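Local coordinates for aromatic amino acid beta-eliminating lyase/threonine aldolase (Exiguobacterium sibiricum, PDB 3LWS), which belongs to the beta-eliminating lyase family of pyridoxal-phosphate enzymes, within the aminotransferase-like fold, and carries this cofactor bound covalently to a lysine, at residues A[259-262]-A[263-266]; A[340-343]-A[344-347]. All blocks are in the same frame, centred on the assembly; numbering follows the deposited sequence. Where two conformers were deposited one is given.

Contact 1: A[259-262]-A[263-266]; sequences GQYY and EQAK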
ATOM      1  N   GLY A 259      -0.271  19.620  22.041  1.00 22.46           N
ATOM      2  CA  GLY A 259      -0.162  20.886  22.770  1.00 21.54           C
ATOM      3  C   GLY A 259       1.237  21.172  23.244  1.00 22.26           C
ATOM      4  O   GLY A 259       1.761  22.289  23.072  1.00 21.79           O
ATOM      5  N   GLN A 260       1.862  20.158  23.834  1.00 22.04           N
ATOM      6  CA  GLN A 260       3.212  20.325  24.312  1.00 24.22           C
ATOM      7  C   GLN A 260       4.168  20.525  23.129  1.00 23.45           C
ATOM      8  O   GLN A 260       5.044  21.393  23.205  1.00 21.66           O
ATOM      9  CB  GLN A 260       3.627  19.204  25.265  1.00 25.29           C
ATOM     10  CG  GLN A 260       3.918  17.847  24.665  1.00 34.62           C
ATOM     11  CD  GLN A 260       3.630  16.708  25.649  1.00 41.53           C
ATOM     12  OE1 GLN A 260       2.491  16.522  26.092  1.00 45.03           O
ATOM     13  NE2 GLN A 260       4.654  15.953  25.989  1.00 35.89           N
ATOM     14  N   TYR A 261       3.956  19.786  22.031  1.00 21.37           N
ATOM     15  CA  TYR A 261       4.826  19.891  20.837  1.00 20.79           C
ATOM     16  C   TYR A 261       4.765  21.313  20.304  1.00 19.81           C
ATOM     17  O   TYR A 261       5.795  21.891  19.922  1.00 21.81           O
ATOM     18  CB  TYR A 261       4.436  18.918  19.704  1.00 19.42           C
ATOM     19  CG  TYR A 261       4.528  17.437  19.975  1.00 19.77           C
ATOM     20  CD1 TYR A 261       5.382  16.909  20.957  1.00 18.64           C
ATOM     21  CD2 TYR A 261       3.752  16.535  19.231  1.00 18.19           C
ATOM     22  CE1 TYR A 261       5.438  15.526  21.189  1.00 20.18           C
ATOM     23  CE2 TYR A 261       3.825  15.166  19.448  1.00 20.10           C
ATOM     24  CZ  TYR A 261       4.664  14.666  20.432  1.00 18.76           C
ATOM     25  OH  TYR A 261       4.741  13.314  20.636  1.00 19.22           O
ATOM     26  N   TYR A 262       3.574  21.886  20.317  1.00 19.62           N
ATOM     27  CA  TYR A 262       3.341  23.262  19.890  1.00 20.33           C
ATOM     28  C   TYR A 262       4.020  24.302  20.796  1.00 22.05           C
ATOM     29  O   TYR A 262       4.646  25.275  20.308  1.00 21.22           O
ATOM     30  CB  TYR A 262       1.821  23.514  19.811  1.00 19.91           C
ATOM     31  CG  TYR A 262       1.342  24.961  19.766  1.00 19.54           C
ATOM     32  CD1 TYR A 262       1.834  25.864  18.815  1.00 19.87           C
ATOM     33  CD2 TYR A 262       0.324  25.401  20.618  1.00 21.51           C
ATOM     34  CE1 TYR A 262       1.383  27.175  18.765  1.00 20.27           C
ATOM     35  CE2 TYR A 262      -0.157  26.720  20.563  1.00 24.38           C
ATOM     36  CZ  TYR A 262       0.372  27.591  19.638  1.00 26.05           C
ATOM     37  OH  TYR A 262      -0.083  28.874  19.573  1.00 27.10           O
ATOM     38  N   GLU A 263       3.892  24.134  22.111  1.00 22.24           N
ATOM     39  CA  GLU A 263       4.529  25.083  23.032  1.00 21.59           C
ATOM     40  C   GLU A 263       6.038  25.024  22.874  1.00 21.09           C
ATOM     41  O   GLU A 263       6.710  26.057  22.909  1.00 20.99           O
ATOM     42  CB  GLU A 263       4.128  24.806  24.472  1.00 22.92           C
ATOM     43  CG  GLU A 263       2.717  25.308  24.783  1.00 30.09           C
ATOM     44  CD  GLU A 263       2.546  26.825  24.585  1.00 38.07           C
ATOM     45  OE1 GLU A 263       3.523  27.580  24.794  1.00 41.42           O
ATOM     46  OE2 GLU A 263       1.433  27.259  24.206  1.00 40.64           O
ATOM     47  N   GLN A 264       6.543  23.813  22.657  1.00 20.29           N
ATOM     48  CA  GLN A 264       7.959  23.567  22.550  1.00 20.41           C
ATOM     49  C   GLN A 264       8.550  24.163  21.262  1.00 22.22           C
ATOM     50  O   GLN A 264       9.660  24.711  21.266  1.00 22.01           O
ATOM     51  CB  GLN A 264       8.196  22.065  22.628  1.00 21.84           C
ATOM     52  CG  GLN A 264       8.087  21.505  24.073  1.00 22.86           C
ATOM     53  CD  GLN A 264       8.083  19.990  24.142  1.00 27.33           C
ATOM     54  OE1 GLN A 264       8.185  19.289  23.137  1.00 26.58           O
ATOM     55  NE2 GLN A 264       7.970  19.474  25.348  1.00 26.97           N
ATOM     56  N   ALA A 265       7.782  24.053  20.173  1.00 22.40           N
ATOM     57  CA  ALA A 265       8.123  24.612  18.895  1.00 20.84           C
ATOM     58  C   ALA A 265       8.213  26.109  18.995  1.00 20.31           C
ATOM     59  O   ALA A 265       9.110  26.712  18.446  1.00 19.85           O
ATOM     60  CB  ALA A 265       7.067  24.206  17.844  1.00 18.50           C
ATOM     61  N   LYS A 266       7.237  26.722  19.648  1.00 22.19           N
ATOM     62  CA  LYS A 266       7.293  28.164  19.896  1.00 21.83           C
ATOM     63  C   LYS A 266       8.535  28.549  20.692  1.00 22.38           C
ATOM     64  O   LYS A 266       9.149  29.582  20.405  1.00 23.58           O
ATOM     65  CB  LYS A 266       6.027  28.668  20.601  1.00 22.65           C
ATOM     66  CG  LYS A 266       4.859  28.903  19.679  1.00 21.25           C
ATOM     67  CD  LYS A 266       3.686  29.635  20.349  1.00 26.05           C
ATOM     68  CE  LYS A 266       3.012  28.845  21.474  1.00 27.26           C
ATOM     69  NZ  LYS A 266       1.858  29.665  21.974  1.00 24.90           N
TER
HETATM   70  O   HOH W   1      -0.286  24.591  24.011  1.00 44.66           O

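Contact 2: A[340-343]-A[344-347]; sequences LDQQ and TRDA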
ATOM      1  N   LEU A 340      15.381  15.713  25.655  1.00 29.02           N
ATOM      2  CA  LEU A 340      16.565  16.539  25.920  1.00 27.96           C
ATOM      3  C   LEU A 340      16.383  17.240  27.240  1.00 29.60           C
ATOM      4  O   LEU A 340      15.449  18.035  27.397  1.00 29.98           O
ATOM      5  CB  LEU A 340      16.763  17.589  24.834  1.00 28.00           C
ATOM      6  CG  LEU A 340      16.724  17.083  23.392  1.00 26.66           C
ATOM      7  CD1 LEU A 340      17.048  18.238  22.475  1.00 26.93           C
ATOM      8  CD2 LEU A 340      17.669  15.897  23.174  1.00 25.99           C
ATOM      9  N   ASP A 341      17.260  16.962  28.202  1.00 30.18           N
ATOM     10  CA  ASP A 341      17.163  17.623  29.506  1.00 29.63           C
ATOM     11  C   ASP A 341      17.617  19.069  29.381  1.00 29.71           C
ATOM     12  O   ASP A 341      18.125  19.493  28.333  1.00 28.85           O
ATOM     13  CB  ASP A 341      17.898  16.855  30.622  1.00 30.60           C
ATOM     14  CG  ASP A 341      19.383  16.740  30.386  1.00 30.20           C
ATOM     15  OD1 ASP A 341      20.053  17.777  30.230  1.00 30.20           O
ATOM     16  OD2 ASP A 341      19.884  15.605  30.367  1.00 31.92           O
ATOM     17  N   GLN A 342      17.395  19.855  30.428  1.00 29.93           N
ATOM     18  CA  GLN A 342      17.661  21.285  30.336  1.00 29.64           C
ATOM     19  C   GLN A 342      19.128  21.613  30.067  1.00 29.93           C
ATOM     20  O   GLN A 342      19.449  22.507  29.253  1.00 28.60           O
ATOM     21  CB  GLN A 342      17.180  22.008  31.597  1.00 31.08           C
ATOM     22  CG  GLN A 342      17.051  23.524  31.423  1.00 30.85           C
ATOM     23  CD  GLN A 342      16.167  23.910  30.244  1.00 37.30           C
ATOM     24  OE1 GLN A 342      15.068  23.381  30.077  1.00 40.94           O
ATOM     25  NE2 GLN A 342      16.652  24.843  29.419  1.00 37.61           N
ATOM     26  N   GLN A 343      20.019  20.862  30.713  1.00 28.59           N
ATOM     27  CA  GLN A 343      21.454  21.079  30.565  0.50 29.49           C
ATOM     28  C   GLN A 343      21.875  20.702  29.123  1.00 27.77           C
ATOM     29  O   GLN A 343      22.667  21.409  28.499  1.00 26.33           O
ATOM     30  CB  GLN A 343      22.241  20.291  31.637  0.50 29.82           C
ATOM     31  CG  GLN A 343      21.679  20.422  33.116  0.50 32.45           C
ATOM     32  CD  GLN A 343      20.291  19.746  33.349  0.50 35.73           C
ATOM     33  OE1 GLN A 343      19.364  20.360  33.904  0.50 32.00           O
ATOM     34  NE2 GLN A 343      20.152  18.493  32.900  0.50 27.37           N
ATOM     35  N   THR A 344      21.319  19.602  28.604  1.00 28.21           N
ATOM     36  CA  THR A 344      21.553  19.204  27.211  1.00 26.82           C
ATOM     37  C   THR A 344      21.033  20.279  26.229  1.00 27.49           C
ATOM     38  O   THR A 344      21.706  20.572  25.241  1.00 28.61           O
ATOM     39  CB  THR A 344      20.978  17.813  26.919  1.00 26.83           C
ATOM     40  OG1 THR A 344      21.622  16.880  27.774  1.00 28.24           O
ATOM     41  CG2 THR A 344      21.215  17.356  25.473  1.00 25.42           C
ATOM     42  N   ARG A 345      19.886  20.905  26.489  1.00 27.83           N
ATOM     43  CA  ARG A 345      19.422  21.992  25.600  1.00 29.56           C
ATOM     44  C   ARG A 345      20.308  23.192  25.723  1.00 28.35           C
ATOM     45  O   ARG A 345      20.759  23.754  24.717  1.00 28.60           O
ATOM     46  CB  ARG A 345      17.991  22.413  25.895  1.00 32.12           C
ATOM     47  CG  ARG A 345      16.978  21.364  25.602  1.00 36.90           C
ATOM     48  CD  ARG A 345      15.635  21.727  26.202  1.00 38.74           C
ATOM     49  NE  ARG A 345      14.654  20.667  25.974  1.00 48.71           N
ATOM     50  CZ  ARG A 345      13.445  20.612  26.537  1.00 50.14           C
ATOM     51  NH1 ARG A 345      13.034  21.564  27.380  1.00 54.65           N
ATOM     52  NH2 ARG A 345      12.639  19.595  26.255  1.00 46.96           N
ATOM     53  N   ASP A 346      20.582  23.585  26.964  1.00 29.48           N
ATOM     54  CA  ASP A 346      21.384  24.777  27.234  1.00 29.66           C
ATOM     55  C   ASP A 346      22.790  24.702  26.647  1.00 28.13           C
ATOM     56  O   ASP A 346      23.271  25.676  26.070  1.00 30.29           O
ATOM     57  CB  ASP A 346      21.479  25.041  28.751  1.00 29.73           C
ATOM     58  CG  ASP A 346      20.128  25.416  29.381  1.00 34.29           C
ATOM     59  OD1 ASP A 346      19.097  25.449  28.669  1.00 33.42           O
ATOM     60  OD2 ASP A 346      20.104  25.666  30.607  1.00 36.72           O
ATOM     61  N   ALA A 347      23.450  23.560  26.789  1.00 28.81           N
ATOM     62  CA  ALA A 347      24.814  23.359  26.199  1.00 29.26           C
ATOM     63  C   ALA A 347      24.831  23.349  24.639  1.00 29.63           C
ATOM     64  O   ALA A 347      25.731  23.926  23.984  1.00 28.32           O
ATOM     65  CB  ALA A 347      25.437  22.060  26.767  1.00 30.26           C
TER
HETATM   66  O   HOH W   2      19.241  15.160  27.545  1.00 30.56           O

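Contact 1: A[259-262]-A[263-266]
Q264 N donates to Q260 O at 2.9 Å, one of four successive i to i+4 bonds in the first turns of the alpha-helix 258-273. E263 N reaches G259 O, A265 N reaches Y261 O, and K266 N closes the series on Y262 O at 3.0 Å. G259 O has a second donor, a water that also donates to E263 OE2 and so joins that carboxylate to the backbone one turn earlier. The same E263 OE2 forms a salt bridge with K266 NZ, weak at 3.3 Å. K266 NZ also gives a weak hydrogen bond to Y262 OH (3.2 Å), so the ammonium lies between a carboxylate and a phenol. With CG of Y262 opposite its backbone N (chi1 163°), the ring lies across the lysine chain at a slant. A bend at chi3 of K266 (-65°) carries its CE over one face of the Y262 ring, 3.8 Å from the centroid and 26° off the normal, a CH-pi contact. Y262 also packs on P184 and Y185 of helix 179-186. Y261 is buried on another side of the helix and hydrogen-bonds D335 OD1 through its hydroxyl. The extended Q264 chain lies against Q260 O, then sets its amide oxygen at the edge of the Y261 ring, with Q264 OE1 4.3 Å from Y261 CD1.

Contact 2: A[340-343]-A[344-347]
D341 is the N-cap of helix 342-355 and caps T344. The capping bond runs from T344 N to D341 OD1, at 2.8 Å with an N-H...O angle of 165°, and meets the oxygen nearly along its C-O axis. D341 CG sits between its own backbone N and carbonyl carbon (chi1 62°), which turns the carboxylate back over the first turn. T344 OG1 lies 3.0 Å from D341 OD1, while a water ties the group together by accepting from D341 N, touching T344 OG1 and donating weakly to D341 OD2. Three main-chain bonds follow: R345 N to D341 O, D346 N to Q342 O, and A347 N to Q343 O.

Along the exposed flank, Q342 NE2 gives a short bond of 2.6 Å to D346 OD1. It arrives on the syn side, 26° out of the carboxylate plane. D346 OD1 is also just 3.0 Å from Q342 O, another acceptor, so the amide probably eases that approach.

Packing is left to L340 and R345. The arginine, extended from CG to NE, passes L340, with R345 CG 3.9 Å from L340 CB. L340 O lies over one face of the guanidinium without a hydrogen bond. R345 NH2 instead bonds Y337 O, and the charge also makes a cation-pi contact with Y337. At the helix start, D341 takes up a main-chain N-H that has no acceptor within the helix, and the negative charges of D341 and D346 near this N-terminus would probably be favoured by the helix dipole.

Both contacts are local: contact 1 lies within helix 258-273, contact 2 spans the N-terminal cap and first turn of the C-terminal helix 342-355. Their centres are about 17 Å apart and their nearest atoms about 5 Å apart, without touching. The loop after strand 326-332 connects them: Q264 of contact 1 packs on Y337, whose ring and carbonyl engage R345 of contact 2. Contact 1 is the more central, its centre about 16 Å from the centre of the chain against 28 Å for contact 2, which lies at the surface. Neither contains K206, the lysine modified by pyridoxal phosphate, and both are structural, one within a helix and one at a helix start.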